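PDB 6VJ4: peptidylprolyl isomerase PrsA from Bacillus anthracis, which catalyses the cis-trans isomerisation of peptidyl-prolyl bonds, assists the extracellular folding of secreted proteins after translocation, and is important for secretion of the protective antigen. Local coordinates for residues 94-99 with 217-222; 135-140 with 192-197. All blocks are in the same frame, centred on the assembly; numbering follows the deposited sequence. Where two conformers were deposited one is given.

Interaction 1 (94-99 with 217-222)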
ATOM      1  N   LYS A  94     -10.236  13.031  16.187  1.00 47.34           N
ATOM      2  CA  LYS A  94     -10.116  13.943  17.354  1.00 49.91           C
ATOM      3  C   LYS A  94      -8.761  14.660  17.294  1.00 48.91           C
ATOM      4  O   LYS A  94      -8.722  15.858  17.609  1.00 49.33           O
ATOM      5  CB  LYS A  94     -10.311  13.173  18.664  1.00 53.76           C
ATOM      6  CG  LYS A  94     -10.272  14.029  19.921  1.00 58.89           C
ATOM      7  CD  LYS A  94     -10.793  13.343  21.166  1.00 63.85           C
ATOM      8  CE  LYS A  94     -10.898  14.299  22.339  1.00 68.95           C
ATOM      9  NZ  LYS A  94     -11.463  13.653  23.548  1.00 73.33           N
ATOM     10  N   GLN A  95      -7.696  13.965  16.877  1.00 43.99           N
ATOM     11  CA  GLN A  95      -6.353  14.600  16.801  1.00 45.80           C
ATOM     12  C   GLN A  95      -6.240  15.479  15.550  1.00 42.96           C
ATOM     13  O   GLN A  95      -5.365  16.350  15.548  1.00 44.73           O
ATOM     14  CB  GLN A  95      -5.252  13.541  16.863  1.00 47.19           C
ATOM     15  CG  GLN A  95      -5.172  12.875  18.229  1.00 51.09           C
ATOM     16  CD  GLN A  95      -4.107  11.810  18.333  1.00 53.05           C
ATOM     17  OE1 GLN A  95      -4.064  11.056  19.299  1.00 57.33           O
ATOM     18  NE2 GLN A  95      -3.229  11.750  17.347  1.00 53.94           N
ATOM     19  N   SER A  96      -7.114  15.299  14.556  1.00 44.20           N
ATOM     20  CA  SER A  96      -7.050  16.132  13.322  1.00 45.22           C
ATOM     21  C   SER A  96      -7.411  17.590  13.643  1.00 43.26           C
ATOM     22  O   SER A  96      -7.109  18.475  12.821  1.00 45.93           O
ATOM     23  CB  SER A  96      -7.976  15.609  12.255  1.00 46.02           C
ATOM     24  OG  SER A  96      -9.326  15.953  12.542  1.00 45.41           O
ATOM     25  N   VAL A  97      -8.054  17.828  14.782  1.00 41.91           N
ATOM     26  CA  VAL A  97      -8.490  19.217  15.128  1.00 41.91           C
ATOM     27  C   VAL A  97      -7.322  19.929  15.809  1.00 41.86           C
ATOM     28  O   VAL A  97      -6.976  19.568  16.958  1.00 42.00           O
ATOM     29  CB  VAL A  97      -9.766  19.228  15.988  1.00 41.52           C
ATOM     30  CG1 VAL A  97     -10.205  20.648  16.322  1.00 42.42           C
ATOM     31  CG2 VAL A  97     -10.906  18.475  15.313  1.00 44.00           C
ATOM     32  N   THR A  98      -6.737  20.898  15.108  1.00 41.44           N
ATOM     33  CA  THR A  98      -5.567  21.662  15.615  1.00 41.59           C
ATOM     34  C   THR A  98      -6.046  22.954  16.280  1.00 39.25           C
ATOM     35  O   THR A  98      -7.186  23.369  16.030  1.00 35.74           O
ATOM     36  CB  THR A  98      -4.599  21.995  14.473  1.00 44.74           C
ATOM     37  OG1 THR A  98      -5.272  22.907  13.606  1.00 45.25           O
ATOM     38  CG2 THR A  98      -4.146  20.774  13.700  1.00 46.30           C
ATOM     39  N   GLU A  99      -5.192  23.563  17.099  1.00 37.20           N
ATOM     40  CA  GLU A  99      -5.533  24.850  17.747  1.00 37.56           C
ATOM     41  C   GLU A  99      -5.855  25.861  16.642  1.00 35.09           C
ATOM     42  O   GLU A  99      -6.750  26.689  16.860  1.00 33.80           O
ATOM     43  CB  GLU A  99      -4.376  25.327  18.632  1.00 42.35           C
ATOM     44  CG  GLU A  99      -4.687  26.596  19.419  1.00 46.14           C
ATOM     45  CD  GLU A  99      -5.769  26.471  20.487  1.00 50.21           C
ATOM     46  OE1 GLU A  99      -6.121  25.323  20.847  1.00 56.47           O
ATOM     47  OE2 GLU A  99      -6.249  27.523  20.968  1.00 51.43           O
ATOM     48  N   GLU A 217     -17.081  16.521  16.599  1.00 49.09           N
ATOM     49  CA  GLU A 217     -18.379  15.861  16.267  1.00 54.97           C
ATOM     50  C   GLU A 217     -18.675  15.959  14.759  1.00 56.67           C
ATOM     51  O   GLU A 217     -18.962  14.914  14.147  1.00 59.00           O
ATOM     52  CB  GLU A 217     -19.489  16.458  17.135  1.00 57.45           C
ATOM     53  CG  GLU A 217     -19.304  16.158  18.618  1.00 60.04           C
ATOM     54  CD  GLU A 217     -20.220  16.897  19.579  1.00 63.43           C
ATOM     55  OE1 GLU A 217     -20.974  17.790  19.122  1.00 64.70           O
ATOM     56  OE2 GLU A 217     -20.167  16.589  20.793  1.00 65.92           O
ATOM     57  N   GLU A 218     -18.589  17.159  14.176  0.70 55.19           N
ATOM     58  CA  GLU A 218     -18.897  17.351  12.728  0.70 55.73           C
ATOM     59  C   GLU A 218     -17.968  16.487  11.863  0.70 55.06           C
ATOM     60  O   GLU A 218     -18.471  15.860  10.911  0.70 56.29           O
ATOM     61  CB  GLU A 218     -18.789  18.829  12.346  0.70 56.15           C
ATOM     62  CG  GLU A 218     -19.888  19.691  12.947  0.70 55.77           C
ATOM     63  CD  GLU A 218     -19.669  21.193  12.831  0.70 54.58           C
ATOM     64  OE1 GLU A 218     -18.529  21.608  12.530  0.70 51.48           O
ATOM     65  OE2 GLU A 218     -20.636  21.944  13.049  0.70 55.62           O
ATOM     66  N   ARG A 219     -16.672  16.439  12.184  1.00 51.07           N
ATOM     67  CA  ARG A 219     -15.718  15.631  11.383  1.00 50.52           C
ATOM     68  C   ARG A 219     -15.974  14.131  11.586  1.00 51.72           C
ATOM     69  O   ARG A 219     -15.735  13.366  10.632  1.00 54.59           O
ATOM     70  CB  ARG A 219     -14.277  16.000  11.741  1.00 48.76           C
ATOM     71  CG  ARG A 219     -13.869  17.381  11.254  1.00 47.95           C
ATOM     72  CD  ARG A 219     -12.437  17.713  11.598  1.00 47.36           C
ATOM     73  NE  ARG A 219     -12.053  18.992  11.031  1.00 44.64           N
ATOM     74  CZ  ARG A 219     -10.829  19.495  11.068  1.00 47.31           C
ATOM     75  NH1 ARG A 219      -9.850  18.816  11.642  1.00 48.11           N
ATOM     76  NH2 ARG A 219     -10.589  20.677  10.526  1.00 47.49           N
ATOM     77  N   THR A 220     -16.423  13.730  12.780  1.00 53.38           N
ATOM     78  CA  THR A 220     -16.683  12.298  13.074  1.00 57.34           C
ATOM     79  C   THR A 220     -17.965  11.848  12.363  1.00 61.85           C
ATOM     80  O   THR A 220     -17.989  10.704  11.868  1.00 60.12           O
ATOM     81  CB  THR A 220     -16.762  12.050  14.587  1.00 59.91           C
ATOM     82  OG1 THR A 220     -15.502  12.412  15.156  1.00 56.65           O
ATOM     83  CG2 THR A 220     -17.071  10.609  14.933  1.00 63.58           C
ATOM     84  N   ALA A 221     -18.980  12.717  12.316  1.00 63.71           N
ATOM     85  CA  ALA A 221     -20.277  12.380  11.677  1.00 69.26           C
ATOM     86  C   ALA A 221     -20.203  12.582  10.157  1.00 70.36           C
ATOM     87  O   ALA A 221     -21.220  12.327   9.484  1.00 74.12           O
ATOM     88  CB  ALA A 221     -21.376  13.219  12.285  1.00 71.75           C
ATOM     89  N   ASP A 222     -19.042  12.992   9.640  1.00 68.16           N
ATOM     90  CA  ASP A 222     -18.885  13.260   8.186  1.00 72.65           C
ATOM     91  C   ASP A 222     -18.067  12.137   7.551  1.00 74.15           C
ATOM     92  O   ASP A 222     -16.872  12.020   7.807  1.00 77.45           O
ATOM     93  CB  ASP A 222     -18.245  14.633   7.963  1.00 74.55           C
ATOM     94  CG  ASP A 222     -18.115  15.048   6.508  1.00 78.31           C
ATOM     95  OD1 ASP A 222     -18.671  14.341   5.643  1.00 78.38           O
ATOM     96  OD2 ASP A 222     -17.455  16.083   6.255  1.00 80.14           O
TER
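Ser-96 and Val-97, in the turn that follows helix 76-95, face Arg-219 in the last turn of helix 204-220, and the backbones stay apart while one long side chain spans the gap. The contact joins the C-terminal ends of these two helices in the helical part of PrsA: an arginine at the end of one hydrogen-bonds the chain that follows the other. Arg-219 reaches across with its chain extended from CG to NE and presents NH1 to the turn. Arg-219 NH1 lies 3.0 Å from Ser-96 OG, which sits near the guanidinium plane, with an N-H...O angle of 148°. A weaker, more bent bond of 129° runs from NH1 to Ser-96 O at the guanidinium edge. NH1 thus bonds OG and, weakly, the carbonyl O of the same residue. A chi1 of 76° turns Ser-96 OG back toward the helix, where it bonds to Ile-93 O, and the same oxygen accepts from Arg-219 NH1. Phe-225 of helix 223-236 touches both Ser-96 and Arg-219, and Asp-101 forms a long, weak ion pair with NH1. Val-97 crosses the arginine chain at an angle, its CG2 lying 3.8 Å from Arg-219 NH1 and 4.1 Å from Arg-219 CD.

Interaction 2 (135-140 with 192-197)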
ATOM      1  N   SER A 135     -39.125  41.456  -3.412  1.00 25.32           N
ATOM      2  CA  SER A 135     -39.106  40.690  -2.141  1.00 24.06           C
ATOM      3  C   SER A 135     -38.100  39.523  -2.193  1.00 23.60           C
ATOM      4  O   SER A 135     -38.269  38.627  -3.064  1.00 24.31           O
ATOM      5  CB  SER A 135     -40.467  40.141  -1.813  1.00 28.09           C
ATOM      6  OG  SER A 135     -40.362  39.220  -0.727  1.00 27.30           O
ATOM      7  N   PHE A 136     -37.124  39.530  -1.286  1.00 22.58           N
ATOM      8  CA  PHE A 136     -36.172  38.394  -1.162  1.00 22.26           C
ATOM      9  C   PHE A 136     -36.934  37.106  -0.819  1.00 22.63           C
ATOM     10  O   PHE A 136     -36.715  36.035  -1.449  1.00 23.17           O
ATOM     11  CB  PHE A 136     -35.113  38.712  -0.107  1.00 22.27           C
ATOM     12  CG  PHE A 136     -33.942  37.776  -0.144  1.00 21.21           C
ATOM     13  CD1 PHE A 136     -34.060  36.464   0.289  1.00 21.53           C
ATOM     14  CD2 PHE A 136     -32.720  38.204  -0.644  1.00 21.99           C
ATOM     15  CE1 PHE A 136     -32.982  35.594   0.219  1.00 21.96           C
ATOM     16  CE2 PHE A 136     -31.647  37.331  -0.702  1.00 20.99           C
ATOM     17  CZ  PHE A 136     -31.783  36.034  -0.283  1.00 21.01           C
ATOM     18  N   GLU A 137     -37.863  37.211   0.127  1.00 23.65           N
ATOM     19  CA  GLU A 137     -38.587  35.998   0.588  1.00 24.59           C
ATOM     20  C   GLU A 137     -39.416  35.414  -0.558  1.00 23.80           C
ATOM     21  O   GLU A 137     -39.425  34.168  -0.728  1.00 23.73           O
ATOM     22  CB  GLU A 137     -39.402  36.366   1.825  1.00 28.33           C
ATOM     23  CG  GLU A 137     -38.513  36.794   3.002  1.00 31.29           C
ATOM     24  CD  GLU A 137     -37.609  38.024   2.833  1.00 33.64           C
ATOM     25  OE1 GLU A 137     -38.092  39.067   2.347  1.00 30.80           O
ATOM     26  OE2 GLU A 137     -36.396  37.941   3.200  1.00 37.96           O
ATOM     27  N   GLU A 138     -40.128  36.258  -1.295  1.00 23.94           N
ATOM     28  CA  GLU A 138     -40.981  35.720  -2.384  1.00 26.00           C
ATOM     29  C   GLU A 138     -40.108  35.154  -3.507  1.00 24.60           C
ATOM     30  O   GLU A 138     -40.511  34.117  -4.114  1.00 24.17           O
ATOM     31  CB  GLU A 138     -41.979  36.780  -2.864  1.00 30.04           C
ATOM     32  CG  GLU A 138     -43.004  37.126  -1.801  1.00 32.97           C
ATOM     33  CD  GLU A 138     -43.878  35.955  -1.382  1.00 37.33           C
ATOM     34  OE1 GLU A 138     -44.249  35.153  -2.258  1.00 38.95           O
ATOM     35  OE2 GLU A 138     -44.142  35.811  -0.173  1.00 41.79           O
ATOM     36  N   LEU A 139     -39.000  35.816  -3.844  1.00 23.89           N
ATOM     37  CA  LEU A 139     -38.126  35.254  -4.906  1.00 25.55           C
ATOM     38  C   LEU A 139     -37.522  33.936  -4.434  1.00 23.40           C
ATOM     39  O   LEU A 139     -37.359  33.044  -5.262  1.00 24.76           O
ATOM     40  CB  LEU A 139     -37.010  36.230  -5.280  1.00 26.47           C
ATOM     41  CG  LEU A 139     -37.297  37.205  -6.398  1.00 32.74           C
ATOM     42  CD1 LEU A 139     -36.117  38.150  -6.541  1.00 33.06           C
ATOM     43  CD2 LEU A 139     -37.575  36.478  -7.720  1.00 33.40           C
ATOM     44  N   ALA A 140     -37.218  33.808  -3.151  1.00 21.17           N
ATOM     45  CA  ALA A 140     -36.658  32.538  -2.659  1.00 21.66           C
ATOM     46  C   ALA A 140     -37.721  31.443  -2.766  1.00 21.39           C
ATOM     47  O   ALA A 140     -37.398  30.332  -3.185  1.00 20.95           O
ATOM     48  CB  ALA A 140     -36.187  32.687  -1.240  1.00 21.41           C
ATOM     49  N   ILE A 192     -27.336  33.615  -3.836  1.00 21.01           N
ATOM     50  CA  ILE A 192     -27.479  35.045  -3.504  1.00 20.88           C
ATOM     51  C   ILE A 192     -27.738  35.025  -1.999  1.00 19.22           C
ATOM     52  O   ILE A 192     -28.710  34.368  -1.561  1.00 19.06           O
ATOM     53  CB  ILE A 192     -28.577  35.741  -4.300  1.00 23.46           C
ATOM     54  CG1 ILE A 192     -28.258  35.716  -5.797  1.00 26.02           C
ATOM     55  CG2 ILE A 192     -28.749  37.154  -3.799  1.00 22.33           C
ATOM     56  CD1 ILE A 192     -26.987  36.440  -6.176  1.00 27.49           C
ATOM     57  N   ILE A 193     -26.877  35.704  -1.237  1.00 19.55           N
ATOM     58  CA  ILE A 193     -26.926  35.617   0.246  1.00 19.90           C
ATOM     59  C   ILE A 193     -27.294  36.976   0.841  1.00 18.25           C
ATOM     60  O   ILE A 193     -26.799  38.027   0.328  1.00 21.19           O
ATOM     61  CB  ILE A 193     -25.555  35.156   0.789  1.00 20.42           C
ATOM     62  CG1 ILE A 193     -25.035  33.895   0.102  1.00 20.16           C
ATOM     63  CG2 ILE A 193     -25.602  35.013   2.313  1.00 20.78           C
ATOM     64  CD1 ILE A 193     -23.588  33.539   0.460  1.00 22.90           C
ATOM     65  N   LYS A 194     -28.146  36.951   1.856  1.00 18.48           N
ATOM     66  CA  LYS A 194     -28.485  38.171   2.606  1.00 19.97           C
ATOM     67  C   LYS A 194     -28.158  37.921   4.077  1.00 21.35           C
ATOM     68  O   LYS A 194     -28.688  36.979   4.646  1.00 19.97           O
ATOM     69  CB  LYS A 194     -29.959  38.540   2.428  1.00 21.58           C
ATOM     70  CG  LYS A 194     -30.359  39.801   3.155  1.00 24.13           C
ATOM     71  CD  LYS A 194     -31.766  40.265   2.925  1.00 26.08           C
ATOM     72  CE  LYS A 194     -32.807  39.245   3.323  1.00 30.26           C
ATOM     73  NZ  LYS A 194     -34.176  39.835   3.330  1.00 32.52           N
ATOM     74  N   LEU A 195     -27.291  38.750   4.665  1.00 19.40           N
ATOM     75  CA  LEU A 195     -27.014  38.565   6.101  1.00 20.01           C
ATOM     76  C   LEU A 195     -28.128  39.224   6.908  1.00 19.85           C
ATOM     77  O   LEU A 195     -28.417  40.376   6.656  1.00 22.82           O
ATOM     78  CB  LEU A 195     -25.661  39.193   6.434  1.00 20.79           C
ATOM     79  CG  LEU A 195     -25.255  39.022   7.897  1.00 22.34           C
ATOM     80  CD1 LEU A 195     -24.934  37.584   8.239  1.00 23.91           C
ATOM     81  CD2 LEU A 195     -24.075  39.925   8.196  1.00 24.22           C
ATOM     82  N   THR A 196     -28.685  38.525   7.899  1.00 20.76           N
ATOM     83  CA  THR A 196     -29.844  39.120   8.611  1.00 22.57           C
ATOM     84  C   THR A 196     -29.627  39.187  10.116  1.00 23.08           C
ATOM     85  O   THR A 196     -30.460  39.819  10.778  1.00 26.08           O
ATOM     86  CB  THR A 196     -31.120  38.331   8.308  1.00 24.40           C
ATOM     87  OG1 THR A 196     -30.910  36.965   8.643  1.00 25.19           O
ATOM     88  CG2 THR A 196     -31.497  38.389   6.843  1.00 25.60           C
ATOM     89  N   GLY A 197     -28.562  38.575  10.608  1.00 22.07           N
ATOM     90  CA  GLY A 197     -28.307  38.597  12.061  1.00 22.75           C
ATOM     91  C   GLY A 197     -26.879  38.231  12.395  1.00 22.62           C
ATOM     92  O   GLY A 197     -26.244  37.484  11.651  1.00 20.28           O
TER
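Lys-194 runs alongside Phe-136 in the opposite direction and ends on Glu-137, a helix-on-sheet contact within the PpiC (parvulin-type) domain, where helix 136-143 packs against strand 189-198. Lys-194 CE sits over one face of the phenyl ring in a CH-pi contact, 4.2 Å from the centroid of the Phe-136 ring and shifted toward the rim. Beyond it, Lys-194 NZ forms a salt bridge of 2.9 Å with Glu-137 OE2, which accepts through its syn lone pair. A bend at chi3 (59°) in the otherwise extended lysine turns the amine to the carboxylate, and the glutamate meets it nearly at a right angle, its own chain bent at chi2. The lysine thus pairs its aliphatic part with an aromatic face and its charge with an acid. At the far end of the ring, CE2 of Phe-136 meets Ile-192 CG2 at 4.2 Å, and Ile-192 O approaches the ring edge, 3.7 Å from Phe-136 CZ. Outward from this first shell, Phe-136 is also packed on Ser-113 and Ile-115 of strand 110-117 and on Leu-130 of helix 120-131, while the backbone of Lys-194 is hydrogen-bonded to Ser-113. Ser-135 caps the helix start, its OG accepting from Glu-138 N at 3.0 Å.

From the N terminus, the chain runs through the early helices to the end of helix 76-95, where the first half of interaction 1 lies. The chain continues through helix 99-104, strand 110-117 and helix 120-131 to the first half of interaction 2. Fifty-one residues later, strand 189-198 closes that inner loop. Helix 204-220 follows directly and closes the outer loop of 117 residues, bringing its own end back to the end of helix 76-95. The two loops therefore nest and do not cross. Their centres are 32 Å apart and their nearest atoms about 17 Å; interaction 1 joins helices 76-95 and 204-220, and interaction 2 joins helix 136-143 to the antiparallel sheet of the PPIC-type domain.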